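Local coordinates for protein TetR family Transcriptional regulator (Streptococcus agalactiae 2603V/R, PDB 3KKC) that probably binds DNA as a transcriptional regulator of the TetR family, and in this crystal also holds a nickel ion between histidines, at residues 81-84 and 85-89; 147-150 and 151-155; 114-117 and 118-122; 169-172 and 173-177. One frame throughout, in Å; residues are numbered along the deposited sequence.

How the contacts relate
The four contacts are local, each within a different helix of the TetR C-terminal region (80-93, 137-157, 107-129 and 164-175). Contact 1 holds His86 of the nickel site. It touches contact 2 through Leu88 against Phe148 and Trp155, and contact 3 through Tyr83 and Ile87 against Val121. Contacts 2 and 3 also touch directly, Phe148 and Ile149 packing on Leu117 and Ile149 on Arg114; the centres of contacts 1, 2 and 3 lie about 14 Å from one another. Contact 2 meets contact 4 at Ser147, Thr151 and Tyr171, with centres about 13 Å apart, and both reach the second subunit. Contacts 3 and 4 do not touch; the Val121 side chain is about 14 Å from nickel.

Contact 1: 81-84 and 85-89; sequences EEYL and VHILK. With NI (nickel (II) ion), chain E.
His86 follows Glu82 by one helical turn: its backbone N donates to Glu82 O over 2.9 Å, while at the far end of the side chain the ring nitrogen NE2 binds nickel at 2.3 Å. The flanking ring carbons of His86 stand almost equally far from the metal, CD2 at 3.1 Å and CE1 at 3.3 Å, which means that NE2 faces the ion nearly squarely. With CG anti to the backbone N (chi1 168°), the imidazole swings out beside its own carbonyl carbon and leads away from residues 81-84. His90, one turn further along the same helix, and His70 bind the same ion; two histidines four residues apart are a classic way for a helix to present a metal site.

Behind this first shell stands the regular backbone. Val85 N donates to Glu81 O and Leu88 N to Leu84 O, the latter bond almost straight at 176°. Beside the metal-binding residue, Ile87 turns its CD1 methyl obliquely toward the Tyr83 ring, 4.0 Å from CE2. The hydroxyl of that tyrosine is hydrogen-bonded to Phe72 O, two residues beyond His70, which ties the two chain segments supplying the histidines.

Helix 80-93 packs among three others: Leu84 and Val85 lie on helix 164-175, Leu88 on helix 137-157, and Tyr83 on helix 107-129.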
loop_
_atom_site.group_PDB
_atom_site.type_symbol
_atom_site.label_atom_id
_atom_site.label_comp_id
_atom_site.label_asym_id
_atom_site.label_seq_id
_atom_site.Cartn_x
_atom_site.Cartn_y
_atom_site.Cartn_z
ATOM N N GLU A 81 -17.821 12.221 14.018
ATOM C CA GLU A 81 -16.796 12.983 13.290
ATOM C C GLU A 81 -15.881 13.853 14.156
ATOM O O GLU A 81 -14.797 14.231 13.704
ATOM C CB GLU A 81 -17.405 13.820 12.161
ATOM C CG GLU A 81 -18.639 14.610 12.567
ATOM C CD GLU A 81 -19.900 14.068 11.918
ATOM O OE1 GLU A 81 -20.881 13.777 12.644
ATOM O OE2 GLU A 81 -19.895 13.927 10.674
ATOM N N GLU A 82 -16.303 14.177 15.382
ATOM C CA GLU A 82 -15.369 14.737 16.362
ATOM C C GLU A 82 -14.272 13.692 16.638
ATOM O O GLU A 82 -13.080 13.999 16.705
ATOM C CB GLU A 82 -16.085 15.120 17.660
ATOM C CG GLU A 82 -16.925 16.392 17.573
ATOM C CD GLU A 82 -17.550 16.816 18.910
ATOM O OE1 GLU A 82 -18.278 17.837 18.935
ATOM O OE2 GLU A 82 -17.316 16.141 19.933
ATOM N N TYR A 83 -14.716 12.453 16.796
ATOM C CA TYR A 83 -13.867 11.289 16.989
ATOM C C TYR A 83 -12.864 11.088 15.828
ATOM O O TYR A 83 -11.666 10.861 16.035
ATOM C CB TYR A 83 -14.815 10.106 17.119
ATOM C CG TYR A 83 -14.245 8.755 17.462
ATOM C CD1 TYR A 83 -14.173 8.326 18.781
ATOM C CD2 TYR A 83 -13.849 7.867 16.452
ATOM C CE1 TYR A 83 -13.691 7.064 19.084
ATOM C CE2 TYR A 83 -13.376 6.594 16.743
ATOM C CZ TYR A 83 -13.288 6.198 18.059
ATOM O OH TYR A 83 -12.808 4.938 18.355
ATOM N N LEU A 84 -13.361 11.183 14.604
ATOM C CA LEU A 84 -12.507 11.165 13.426
ATOM C C LEU A 84 -11.524 12.327 13.490
ATOM O O LEU A 84 -10.346 12.148 13.270
ATOM C CB LEU A 84 -13.348 11.252 12.131
ATOM C CG LEU A 84 -13.938 9.953 11.569
ATOM C CD1 LEU A 84 -14.667 9.197 12.647
ATOM C CD2 LEU A 84 -14.869 10.205 10.383
ATOM N N VAL A 85 -12.015 13.529 13.763
ATOM C CA VAL A 85 -11.134 14.691 13.801
ATOM C C VAL A 85 -9.977 14.534 14.809
ATOM O O VAL A 85 -8.835 14.878 14.497
ATOM C CB VAL A 85 -11.910 15.995 14.093
ATOM C CG1 VAL A 85 -10.987 17.015 14.705
ATOM C CG2 VAL A 85 -12.532 16.535 12.823
ATOM N N HIS A 86 -10.270 14.012 16.004
ATOM C CA HIS A 86 -9.249 13.823 17.046
ATOM C C HIS A 86 -8.166 12.851 16.563
ATOM O O HIS A 86 -6.970 13.074 16.781
ATOM C CB HIS A 86 -9.895 13.320 18.338
ATOM C CG HIS A 86 -8.919 12.821 19.369
ATOM N ND1 HIS A 86 -8.843 11.493 19.743
ATOM C CD2 HIS A 86 -7.998 13.472 20.121
ATOM C CE1 HIS A 86 -7.917 11.347 20.673
ATOM N NE2 HIS A 86 -7.386 12.532 20.914
ATOM N N ILE A 87 -8.599 11.775 15.907
ATOM C CA ILE A 87 -7.666 10.831 15.318
ATOM C C ILE A 87 -6.761 11.548 14.325
ATOM O O ILE A 87 -5.541 11.517 14.454
ATOM C CB ILE A 87 -8.396 9.673 14.624
ATOM C CG1 ILE A 87 -9.382 9.032 15.600
ATOM C CG2 ILE A 87 -7.407 8.665 14.112
ATOM C CD1 ILE A 87 -9.847 7.685 15.194
ATOM N N LEU A 88 -7.359 12.210 13.345
ATOM C CA LEU A 88 -6.588 12.972 12.375
ATOM C C LEU A 88 -5.718 14.030 13.062
ATOM O O LEU A 88 -4.646 14.366 12.563
ATOM C CB LEU A 88 -7.508 13.629 11.336
ATOM C CG LEU A 88 -7.915 12.876 10.067
ATOM C CD1 LEU A 88 -7.563 11.383 10.115
ATOM C CD2 LEU A 88 -9.415 13.078 9.773
ATOM N N LYS A 89 -6.180 14.566 14.196
ATOM C CA LYS A 89 -5.432 15.619 14.886
ATOM C C LYS A 89 -4.055 15.086 15.267
ATOM O O LYS A 89 -3.038 15.733 15.032
ATOM C CB LYS A 89 -6.184 16.102 16.122
ATOM C CG LYS A 89 -5.718 17.458 16.653
ATOM C CD LYS A 89 -6.794 18.142 17.533
ATOM C CE LYS A 89 -7.038 17.390 18.845
ATOM N NZ LYS A 89 -8.338 17.717 19.533
HETATM NI NI NI E . -5.518 13.253 21.966
#

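Contact 2: 147-150 and 151-155; sequences SFIE and TLKWW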
loop_
_atom_site.group_PDB
_atom_site.type_symbol
_atom_site.label_atom_id
_atom_site.label_comp_id
_atom_site.label_asym_id
_atom_site.label_seq_id
_atom_site.Cartn_x
_atom_site.Cartn_y
_atom_site.Cartn_z
ATOM N N SER A 147 -9.696 3.189 1.567
ATOM C CA SER A 147 -9.657 4.558 1.066
ATOM C C SER A 147 -9.472 5.560 2.231
ATOM O O SER A 147 -8.969 6.674 2.052
ATOM C CB SER A 147 -10.926 4.883 0.293
ATOM O OG SER A 147 -11.964 5.200 1.205
ATOM N N PHE A 148 -9.884 5.166 3.429
ATOM C CA PHE A 148 -9.597 6.007 4.576
ATOM C C PHE A 148 -8.085 6.030 4.826
ATOM O O PHE A 148 -7.481 7.111 4.840
ATOM C CB PHE A 148 -10.377 5.570 5.817
ATOM C CG PHE A 148 -10.059 6.380 7.040
ATOM C CD1 PHE A 148 -10.701 7.578 7.274
ATOM C CD2 PHE A 148 -9.112 5.941 7.954
ATOM C CE1 PHE A 148 -10.414 8.312 8.392
ATOM C CE2 PHE A 148 -8.826 6.668 9.071
ATOM C CZ PHE A 148 -9.472 7.852 9.289
ATOM N N ILE A 149 -7.482 4.848 4.984
ATOM C CA ILE A 149 -6.037 4.749 5.200
ATOM C C ILE A 149 -5.249 5.464 4.118
ATOM O O ILE A 149 -4.307 6.204 4.414
ATOM C CB ILE A 149 -5.523 3.301 5.308
ATOM C CG1 ILE A 149 -6.291 2.532 6.381
ATOM C CG2 ILE A 149 -4.071 3.299 5.712
ATOM C CD1 ILE A 149 -5.879 1.105 6.493
ATOM N N GLU A 150 -5.642 5.274 2.866
ATOM C CA GLU A 150 -4.929 5.913 1.764
ATOM C C GLU A 150 -5.146 7.427 1.672
ATOM O O GLU A 150 -4.208 8.174 1.399
ATOM C CB GLU A 150 -5.239 5.227 0.434
ATOM C CG GLU A 150 -3.997 4.733 -0.293
ATOM C CD GLU A 150 -3.299 3.604 0.444
ATOM O OE1 GLU A 150 -3.979 2.642 0.874
ATOM O OE2 GLU A 150 -2.064 3.677 0.591
ATOM N N THR A 151 -6.362 7.908 1.900
ATOM C CA THR A 151 -6.530 9.357 1.937
ATOM C C THR A 151 -5.520 9.913 2.938
ATOM O O THR A 151 -4.739 10.815 2.615
ATOM C CB THR A 151 -7.960 9.787 2.325
ATOM O OG1 THR A 151 -8.842 9.519 1.235
ATOM C CG2 THR A 151 -8.021 11.294 2.659
ATOM N N LEU A 152 -5.534 9.325 4.136
ATOM C CA LEU A 152 -4.677 9.697 5.263
ATOM C C LEU A 152 -3.173 9.733 4.924
ATOM O O LEU A 152 -2.529 10.768 5.098
ATOM C CB LEU A 152 -4.963 8.750 6.424
ATOM C CG LEU A 152 -3.990 8.797 7.583
ATOM C CD1 LEU A 152 -3.756 10.231 7.961
ATOM C CD2 LEU A 152 -4.544 8.021 8.756
ATOM N N LYS A 153 -2.624 8.629 4.413
ATOM C CA LYS A 153 -1.217 8.616 3.985
ATOM C C LYS A 153 -0.915 9.748 3.022
ATOM O O LYS A 153 0.111 10.407 3.127
ATOM C CB LYS A 153 -0.821 7.285 3.315
ATOM C CG LYS A 153 -0.492 6.155 4.268
ATOM C CD LYS A 153 -0.707 4.813 3.592
ATOM C CE LYS A 153 0.602 4.030 3.408
ATOM N NZ LYS A 153 0.753 3.541 2.003
ATOM N N TRP A 154 -1.797 9.950 2.053
ATOM C CA TRP A 154 -1.542 10.935 1.010
ATOM C C TRP A 154 -1.427 12.342 1.649
ATOM O O TRP A 154 -0.527 13.133 1.326
ATOM C CB TRP A 154 -2.642 10.849 -0.072
ATOM C CG TRP A 154 -2.720 12.065 -0.918
ATOM C CD1 TRP A 154 -2.004 12.319 -2.049
ATOM C CD2 TRP A 154 -3.537 13.237 -0.678
ATOM N NE1 TRP A 154 -2.327 13.576 -2.539
ATOM C CE2 TRP A 154 -3.260 14.159 -1.715
ATOM C CE3 TRP A 154 -4.464 13.589 0.305
ATOM C CZ2 TRP A 154 -3.896 15.434 -1.800
ATOM C CZ3 TRP A 154 -5.106 14.881 0.226
ATOM C CH2 TRP A 154 -4.808 15.772 -0.823
ATOM N N TRP A 155 -2.340 12.615 2.575
ATOM C CA TRP A 155 -2.423 13.890 3.272
ATOM C C TRP A 155 -1.142 14.145 4.080
ATOM O O TRP A 155 -0.604 15.253 4.086
ATOM C CB TRP A 155 -3.662 13.857 4.175
ATOM C CG TRP A 155 -3.904 15.068 5.042
ATOM C CD1 TRP A 155 -4.025 16.367 4.636
ATOM C CD2 TRP A 155 -4.104 15.074 6.465
ATOM N NE1 TRP A 155 -4.265 17.173 5.713
ATOM C CE2 TRP A 155 -4.322 16.406 6.847
ATOM C CE3 TRP A 155 -4.115 14.076 7.451
ATOM C CZ2 TRP A 155 -4.553 16.774 8.177
ATOM C CZ3 TRP A 155 -4.346 14.441 8.765
ATOM C CH2 TRP A 155 -4.561 15.779 9.117
#
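Glu150 and Lys153 run side by side and point the same way from helix 137-157, one of the last two helices of this TetR-type C-terminal domain. As in relatives of the family, those helices probably build the dimer interface, and here Ser147, Glu150, Thr151 and Trp154 all pack on residues of the second subunit.

The acidic chain is bent at chi2 (67°), which folds its carboxylate over toward the next turn, while the lysine bends at chi3 and chi4 to bring its ammonium group round. The result is a salt bridge of 3.2 Å from Lys153 NZ to Glu150 OE2, with the nitrogen meeting the oxygen nearly end-on to its C-O bond. The same OE2 also lies 3.5 Å from Lys153 CD, so the carboxylate rests against the aliphatic stem as well as the charge. A further partner of NZ, Asp105, is long and weak.

Away from this pair, the buried side chains fan out between the surrounding helices. Phe148 packs on Leu88 and Leu117, Ile149 on Arg114 and Leu117, and Leu152 on Phe113. Trp155 lies on Leu167, its NE1 bonded to Met162 O.

Thr151 turns its hydroxyl back onto the preceding turn of backbone. Its OG1 lies anti to its own carbonyl carbon and beside its backbone N (chi1 -72°), a position that aims the hydroxyl at Ser147 O. That oxygen is consequently gripped by two donors arriving from opposite faces of its carbonyl plane, Thr151 N at 2.9 Å and Thr151 OG1 at 3.0 Å.

Contact 3: 114-117 and 118-122; sequences RSEL and EHDVY
Leu117 O receives two backbone donors from the following turn, Val121 N at 3.0 Å and Tyr122 N at 2.8 Å. The second spans five residues, is the shorter of the two, and belongs to a wider, pi-type turn at 118-121 within helix 107-129. Glu116 O is likewise shared, taking a four-residue bond from Asp120 N at 2.8 Å and a three-residue bond from His119 N at 2.9 Å; the widening thus rests on the bond from Tyr122 N to Leu117 O alone, and the one from His119 N to Ser115 O is weak.

Among charged groups, Arg114 and Glu118 form a loose salt bridge of 3.4 Å between NH1 and OE2. The oxygen lies at the edge of the guanidinium, near its plane, but the carboxylate is turned almost perpendicular to it (89°), which rules out a flat two-pronged pairing. The other oxygen, OE1, makes a salt bridge with Lys141 on helix 137-157.

Apolar contact is supplied by Leu117 and Val121, lying side by side with CD2 and CG2 3.8 Å apart; Val121 also packs on Tyr83 of helix 80-93.

Glu116 and Asp120, finally, point the same way with OE1 and OD2 only 3.9 Å apart. Such proximity would tend to raise the proton affinity of one carboxylate, an effect that Arg112, a long and weak partner of Glu116, may partly offset.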
loop_
_atom_site.group_PDB
_atom_site.type_symbol
_atom_site.label_atom_id
_atom_site.label_comp_id
_atom_site.label_asym_id
_atom_site.label_seq_id
_atom_site.Cartn_x
_atom_site.Cartn_y
_atom_site.Cartn_z
ATOM N N ARG A 114 -5.003 -0.987 11.005
ATOM C CA ARG A 114 -6.152 -1.310 10.182
ATOM C C ARG A 114 -7.176 -2.058 11.027
ATOM O O ARG A 114 -8.374 -1.916 10.826
ATOM C CB ARG A 114 -5.759 -2.118 8.950
ATOM C CG ARG A 114 -6.859 -2.189 7.894
ATOM C CD ARG A 114 -6.280 -2.404 6.488
ATOM N NE ARG A 114 -7.315 -2.417 5.449
ATOM C CZ ARG A 114 -8.445 -3.127 5.516
ATOM N NH1 ARG A 114 -8.703 -3.884 6.582
ATOM N NH2 ARG A 114 -9.318 -3.096 4.515
ATOM N N SER A 115 -6.710 -2.832 11.994
ATOM C CA SER A 115 -7.627 -3.620 12.802
ATOM C C SER A 115 -8.429 -2.778 13.787
ATOM O O SER A 115 -9.553 -3.125 14.137
ATOM C CB SER A 115 -6.883 -4.733 13.534
ATOM O OG SER A 115 -7.699 -5.302 14.543
ATOM N N GLU A 116 -7.859 -1.672 14.244
ATOM C CA GLU A 116 -8.598 -0.780 15.136
ATOM C C GLU A 116 -9.689 -0.043 14.358
ATOM O O GLU A 116 -10.841 0.020 14.796
ATOM C CB GLU A 116 -7.658 0.193 15.855
ATOM C CG GLU A 116 -6.656 -0.501 16.778
ATOM C CD GLU A 116 -7.305 -1.115 18.017
ATOM O OE1 GLU A 116 -8.214 -0.468 18.601
ATOM O OE2 GLU A 116 -6.894 -2.235 18.413
ATOM N N LEU A 117 -9.317 0.497 13.198
ATOM C CA LEU A 117 -10.273 1.031 12.235
ATOM C C LEU A 117 -11.448 0.087 11.996
ATOM O O LEU A 117 -12.583 0.520 11.965
ATOM C CB LEU A 117 -9.577 1.359 10.920
ATOM C CG LEU A 117 -8.554 2.503 10.976
ATOM C CD1 LEU A 117 -7.753 2.590 9.670
ATOM C CD2 LEU A 117 -9.252 3.822 11.270
ATOM N N GLU A 118 -11.187 -1.203 11.871
ATOM C CA GLU A 118 -12.264 -2.167 11.670
ATOM C C GLU A 118 -13.228 -2.248 12.840
ATOM O O GLU A 118 -14.392 -2.590 12.666
ATOM C CB GLU A 118 -11.721 -3.579 11.429
ATOM C CG GLU A 118 -11.264 -3.871 10.036
ATOM C CD GLU A 118 -11.077 -5.368 9.797
ATOM O OE1 GLU A 118 -11.856 -6.166 10.375
ATOM O OE2 GLU A 118 -10.155 -5.745 9.031
ATOM N N HIS A 119 -12.745 -1.980 14.040
ATOM C CA HIS A 119 -13.550 -2.209 15.235
ATOM C C HIS A 119 -14.242 -0.932 15.701
ATOM O O HIS A 119 -15.357 -0.963 16.240
ATOM C CB HIS A 119 -12.660 -2.765 16.343
ATOM C CG HIS A 119 -13.388 -3.094 17.608
ATOM N ND1 HIS A 119 -14.140 -4.241 17.758
ATOM C CD2 HIS A 119 -13.455 -2.442 18.795
ATOM C CE1 HIS A 119 -14.647 -4.279 18.978
ATOM N NE2 HIS A 119 -14.248 -3.198 19.627
ATOM N N ASP A 120 -13.596 0.204 15.485
ATOM C CA ASP A 120 -14.083 1.426 16.109
ATOM C C ASP A 120 -14.422 2.518 15.110
ATOM O O ASP A 120 -15.145 3.452 15.434
ATOM C CB ASP A 120 -13.087 1.913 17.173
ATOM C CG ASP A 120 -13.024 0.978 18.402
ATOM O OD1 ASP A 120 -14.087 0.521 18.891
ATOM O OD2 ASP A 120 -11.906 0.699 18.887
ATOM N N VAL A 121 -13.937 2.397 13.884
ATOM C CA VAL A 121 -14.289 3.376 12.865
ATOM C C VAL A 121 -15.268 2.849 11.794
ATOM O O VAL A 121 -16.224 3.533 11.408
ATOM C CB VAL A 121 -13.038 3.964 12.228
ATOM C CG1 VAL A 121 -13.367 4.698 10.906
ATOM C CG2 VAL A 121 -12.349 4.888 13.244
ATOM N N TYR A 122 -15.046 1.630 11.327
ATOM C CA TYR A 122 -15.853 1.111 10.235
ATOM C C TYR A 122 -17.348 0.977 10.544
ATOM O O TYR A 122 -18.179 1.449 9.771
ATOM C CB TYR A 122 -15.324 -0.225 9.738
ATOM C CG TYR A 122 -16.234 -0.800 8.705
ATOM C CD1 TYR A 122 -16.376 -0.182 7.468
ATOM C CD2 TYR A 122 -16.980 -1.937 8.968
ATOM C CE1 TYR A 122 -17.231 -0.688 6.512
ATOM C CE2 TYR A 122 -17.831 -2.464 8.013
ATOM C CZ TYR A 122 -17.954 -1.832 6.788
ATOM O OH TYR A 122 -18.804 -2.350 5.837
#

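Contact 4: 169-172 and 173-177; sequences KYYL and TMVER
Lys169 O is gripped twice by Thr173: the backbone N donates to it at 2.9 Å, almost straight (165°), and the hydroxyl OG1 adds a longer bond of 3.3 Å. With chi1 at 58°, OG1 sits between backbone N and carbonyl carbon, from where it reaches the preceding turn.

On another side, the side chains of Tyr171 and Val175 meet in a CH-pi contact. Methyl CG1 of the valine lies over one face of the ring, offset toward its rim, 4.0 Å from the centroid and 3.7 Å from CE1. The tyrosine hydroxyl is hydrogen-bonded to Leu144 O on helix 137-157, which probably helps to hold the ring that the methyl covers.

This is the C-terminal end of helix 164-175, the last helix of the TetR-family C-terminal region, which together with helix 137-157 reaches the second subunit. Met174, present as selenomethionine, and Val175 both pack on Phe143 of that subunit.

Helical bonding slackens here. Val175 N makes only weak bonds, to Tyr171 O and to Leu172 O, but Glu176 N still donates to Leu172 O at 2.9 Å. The chain then opens out at Glu176 (psi 144°), the first residue to leave helical geometry. Arg177 is tied back to its own subunit by a salt bridge from NH1 to Asp134, and it packs against Arg177 of the second subunit.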
loop_
_atom_site.group_PDB
_atom_site.type_symbol
_atom_site.label_atom_id
_atom_site.label_comp_id
_atom_site.label_asym_id
_atom_site.label_seq_id
_atom_site.Cartn_x
_atom_site.Cartn_y
_atom_site.Cartn_z
ATOM N N LYS A 169 -13.943 16.190 5.598
ATOM C CA LYS A 169 -15.081 16.598 4.801
ATOM C C LYS A 169 -15.010 15.987 3.408
ATOM O O LYS A 169 -15.906 15.244 2.988
ATOM C CB LYS A 169 -15.104 18.134 4.713
ATOM C CG LYS A 169 -15.981 18.718 3.616
ATOM C CD LYS A 169 -15.686 20.198 3.401
ATOM C CE LYS A 169 -16.690 20.831 2.437
ATOM N NZ LYS A 169 -16.284 22.206 2.020
ATOM N N TYR A 170 -13.945 16.327 2.693
ATOM C CA TYR A 170 -13.728 15.840 1.338
ATOM C C TYR A 170 -13.714 14.314 1.275
ATOM O O TYR A 170 -14.056 13.726 0.260
ATOM C CB TYR A 170 -12.449 16.439 0.753
ATOM C CG TYR A 170 -12.554 17.933 0.597
ATOM C CD1 TYR A 170 -13.698 18.502 0.047
ATOM C CD2 TYR A 170 -11.528 18.779 0.999
ATOM C CE1 TYR A 170 -13.820 19.881 -0.102
ATOM C CE2 TYR A 170 -11.638 20.166 0.855
ATOM C CZ TYR A 170 -12.791 20.713 0.301
ATOM O OH TYR A 170 -12.932 22.087 0.144
ATOM N N TYR A 171 -13.361 13.667 2.368
ATOM C CA TYR A 171 -13.398 12.226 2.368
ATOM C C TYR A 171 -14.827 11.707 2.527
ATOM O O TYR A 171 -15.264 10.806 1.800
ATOM C CB TYR A 171 -12.483 11.653 3.454
ATOM C CG TYR A 171 -12.712 10.175 3.658
ATOM C CD1 TYR A 171 -12.139 9.238 2.816
ATOM C CD2 TYR A 171 -13.550 9.724 4.665
ATOM C CE1 TYR A 171 -12.378 7.880 2.988
ATOM C CE2 TYR A 171 -13.787 8.380 4.845
ATOM C CZ TYR A 171 -13.200 7.461 4.010
ATOM O OH TYR A 171 -13.458 6.124 4.222
ATOM N N LEU A 172 -15.550 12.272 3.485
ATOM C CA LEU A 172 -16.911 11.840 3.778
ATOM C C LEU A 172 -17.853 12.084 2.591
ATOM O O LEU A 172 -18.743 11.275 2.315
ATOM C CB LEU A 172 -17.419 12.554 5.027
ATOM C CG LEU A 172 -17.590 11.740 6.320
ATOM C CD1 LEU A 172 -16.964 10.316 6.294
ATOM C CD2 LEU A 172 -17.103 12.536 7.537
ATOM N N THR A 173 -17.655 13.190 1.879
ATOM C CA THR A 173 -18.488 13.457 0.715
ATOM C C THR A 173 -18.119 12.481 -0.409
ATOM O O THR A 173 -18.988 12.007 -1.149
ATOM C CB THR A 173 -18.414 14.939 0.247
ATOM O OG1 THR A 173 -17.061 15.278 -0.061
ATOM C CG2 THR A 173 -18.927 15.889 1.340
HETATM N N MSE A 174 -16.831 12.153 -0.517
HETATM C CA MSE A 174 -16.370 11.212 -1.540
HETATM C C MSE A 174 -16.956 9.823 -1.382
HETATM O O MSE A 174 -17.185 9.137 -2.374
HETATM C CB MSE A 174 -14.852 11.123 -1.579
HETATM C CG MSE A 174 -14.210 12.133 -2.496
HETATM SE SE MSE A 174 -15.125 12.185 -4.206
HETATM C CE MSE A 174 -14.654 10.397 -4.866
ATOM N N VAL A 175 -17.210 9.417 -0.142
ATOM C CA VAL A 175 -17.665 8.056 0.125
ATOM C C VAL A 175 -19.158 7.911 0.394
ATOM O O VAL A 175 -19.724 6.850 0.159
ATOM C CB VAL A 175 -16.913 7.449 1.309
ATOM C CG1 VAL A 175 -15.432 7.388 0.997
ATOM C CG2 VAL A 175 -17.160 8.261 2.557
ATOM N N GLU A 176 -19.790 8.968 0.891
ATOM C CA GLU A 176 -21.191 8.893 1.297
ATOM C C GLU A 176 -22.068 8.357 0.175
ATOM O O GLU A 176 -21.851 8.669 -1.000
ATOM C CB GLU A 176 -21.712 10.260 1.683
ATOM C CG GLU A 176 -22.782 10.714 0.732
ATOM C CD GLU A 176 -22.895 12.213 0.669
ATOM O OE1 GLU A 176 -23.513 12.794 1.599
ATOM O OE2 GLU A 176 -22.370 12.796 -0.319
ATOM N N ARG A 177 -23.078 7.577 0.551
ATOM C CA ARG A 177 -23.906 6.867 -0.415
ATOM C C ARG A 177 -25.219 6.413 0.200
ATOM O O ARG A 177 -26.228 7.115 0.109
ATOM C CB ARG A 177 -23.141 5.663 -0.972
ATOM C CG ARG A 177 -23.900 4.884 -1.995
ATOM C CD ARG A 177 -22.984 4.329 -3.078
ATOM N NE ARG A 177 -23.735 4.124 -4.316
ATOM C CZ ARG A 177 -24.659 3.182 -4.476
ATOM N NH1 ARG A 177 -24.933 2.350 -3.477
ATOM N NH2 ARG A 177 -25.307 3.076 -5.628
#